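Local coordinates for malonate decarboxylase subunit alpha (Acinetobacter baumannii ATCC 17978, PDB 6MPR), which probably serves as the acyl-carrier-protein transferase subunit of malonate decarboxylase, exchanging acetyl for malonyl on the carrier protein before decarboxylation, at residues R402-P406 and A407-M411. Sequence-based numbering, arbitrary orientation.
Sequences RHDTP and AWLDM
The extended backbone of H403-T405 turns at P406 into the short helix 406-410, where L409 N donates to T405 O at 2.9 Å in a nearly straight bond and D410 N reaches P406 O less directly, with an N-H...O angle of 136°. T405 is the N-cap and P406 the first helical residue. The T405 side chain crosses that of W408 at about a right angle, its OG1 lying 3.5 Å from W408 CB; the hydroxyl itself is hydrogen-bonded to D362 and to R401. W408 swings its indole back along the incoming loop: with CG anti to the backbone N (chi1 -177°), the benzo end of the ring comes up against the R402-D404 backbone. H403 O sits over one ring face, 3.6 Å above the plane and offset toward the rim, while D404 CA approaches W408 CE3 obliquely at 3.7 Å. R401 makes a cation-pi contact with the same indole and a hydrogen bond to H403 O, so it ties the ring to the loop that lies against it. Farther round the turn, the side chains of D404 and L409 run side by side, and P461 and L462 of the second subunit pack on them. The CB atoms of R402 and H403 point away from the helix, and their polar ends meet the second subunit, where R402 NE bonds to I465 O and H403 ND1 to E145 OE1. Between D404 and L409 the touch is aliphatic, with D404 CB resting 3.8 Å from L409 CG and 3.9 Å from L409 CD1.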
loop_
_atom_site.group_PDB
_atom_site.type_symbol
_atom_site.label_atom_id
_atom_site.label_comp_id
_atom_site.label_asym_id
_atom_site.label_seq_id
_atom_site.Cartn_x
_atom_site.Cartn_y
_atom_site.Cartn_z
ATOM N N ARG A 402 -3.879 -6.839 10.382
ATOM C CA ARG A 402 -3.896 -7.712 11.547
ATOM C C ARG A 402 -3.758 -6.989 12.885
ATOM O O ARG A 402 -4.172 -7.554 13.905
ATOM C CB ARG A 402 -2.787 -8.766 11.430
ATOM C CG ARG A 402 -2.885 -9.650 10.161
ATOM C CD ARG A 402 -4.110 -10.578 10.248
ATOM N NE ARG A 402 -4.211 -11.467 9.087
ATOM C CZ ARG A 402 -4.922 -11.193 8.002
ATOM N NH1 ARG A 402 -5.598 -10.053 7.906
ATOM N NH2 ARG A 402 -4.929 -12.041 6.995
ATOM N N HIS A 403 -3.217 -5.765 12.927
ATOM C CA HIS A 403 -3.031 -5.131 14.228
ATOM C C HIS A 403 -4.331 -4.518 14.711
ATOM O O HIS A 403 -5.151 -4.024 13.924
ATOM C CB HIS A 403 -1.914 -4.065 14.219
ATOM C CG HIS A 403 -2.315 -2.720 13.675
ATOM N ND1 HIS A 403 -2.453 -2.467 12.321
ATOM C CD2 HIS A 403 -2.564 -1.544 14.301
ATOM C CE1 HIS A 403 -2.786 -1.200 12.142
ATOM N NE2 HIS A 403 -2.864 -0.617 13.326
ATOM N N ASP A 404 -4.507 -4.561 16.028
ATOM C CA ASP A 404 -5.719 -4.086 16.685
ATOM C C ASP A 404 -5.540 -2.674 17.218
ATOM O O ASP A 404 -4.455 -2.292 17.668
ATOM C CB ASP A 404 -6.107 -5.005 17.846
ATOM C CG ASP A 404 -5.004 -5.136 18.871
ATOM O OD1 ASP A 404 -3.911 -5.621 18.521
ATOM O OD2 ASP A 404 -5.220 -4.731 20.024
ATOM N N THR A 405 -6.611 -1.900 17.127
ATOM C CA THR A 405 -6.811 -0.652 17.844
ATOM C C THR A 405 -8.240 -0.725 18.354
ATOM O O THR A 405 -9.032 -1.535 17.854
ATOM C CB THR A 405 -6.641 0.589 16.955
ATOM O OG1 THR A 405 -7.632 0.556 15.922
ATOM C CG2 THR A 405 -5.235 0.663 16.306
ATOM N N PRO A 406 -8.605 0.103 19.347
ATOM C CA PRO A 406 -9.962 -0.013 19.928
ATOM C C PRO A 406 -11.102 0.156 18.925
ATOM O O PRO A 406 -12.055 -0.636 18.959
ATOM C CB PRO A 406 -9.969 1.088 21.002
ATOM C CG PRO A 406 -8.518 1.200 21.428
ATOM C CD PRO A 406 -7.746 1.011 20.136
ATOM N N ALA A 407 -11.044 1.153 18.030
ATOM C CA ALA A 407 -12.137 1.329 17.074
ATOM C C ALA A 407 -12.248 0.128 16.139
ATOM O O ALA A 407 -13.354 -0.328 15.829
ATOM C CB ALA A 407 -11.935 2.616 16.262
ATOM N N TRP A 408 -11.107 -0.390 15.675
ATOM C CA TRP A 408 -11.111 -1.516 14.746
ATOM C C TRP A 408 -11.659 -2.776 15.411
ATOM O O TRP A 408 -12.427 -3.528 14.798
ATOM C CB TRP A 408 -9.691 -1.725 14.226
ATOM C CG TRP A 408 -9.475 -2.790 13.201
ATOM C CD1 TRP A 408 -9.613 -2.669 11.850
ATOM C CD2 TRP A 408 -9.002 -4.118 13.440
ATOM N NE1 TRP A 408 -9.282 -3.857 11.231
ATOM C CE2 TRP A 408 -8.890 -4.756 12.187
ATOM C CE3 TRP A 408 -8.663 -4.829 14.589
ATOM C CZ2 TRP A 408 -8.472 -6.071 12.058
ATOM C CZ3 TRP A 408 -8.235 -6.135 14.456
ATOM C CH2 TRP A 408 -8.148 -6.746 13.197
ATOM N N LEU A 409 -11.292 -3.015 16.672
ATOM C CA LEU A 409 -11.883 -4.127 17.415
ATOM C C LEU A 409 -13.377 -3.932 17.648
ATOM O O LEU A 409 -14.119 -4.918 17.743
ATOM C CB LEU A 409 -11.192 -4.292 18.774
ATOM C CG LEU A 409 -9.818 -4.945 18.785
ATOM C CD1 LEU A 409 -9.247 -4.961 20.211
ATOM C CD2 LEU A 409 -9.955 -6.361 18.244
ATOM N N ASP A 410 -13.831 -2.679 17.773
ATOM C CA ASP A 410 -15.237 -2.416 18.066
ATOM C C ASP A 410 -16.146 -2.858 16.929
ATOM O O ASP A 410 -17.354 -3.023 17.143
ATOM C CB ASP A 410 -15.442 -0.927 18.360
ATOM C CG ASP A 410 -16.500 -0.669 19.415
ATOM O OD1 ASP A 410 -16.788 -1.580 20.232
ATOM O OD2 ASP A 410 -17.059 0.452 19.422
ATOM N N MET A 411 -15.590 -3.069 15.736
ATOM C CA MET A 411 -16.344 -3.557 14.592
ATOM C C MET A 411 -16.468 -5.078 14.551
ATOM O O MET A 411 -17.219 -5.600 13.717
ATOM C CB MET A 411 -15.686 -3.071 13.297
ATOM C CG MET A 411 -15.625 -1.547 13.125
ATOM S SD MET A 411 -17.247 -0.730 12.986
ATOM C CE MET A 411 -17.413 -0.138 14.654
#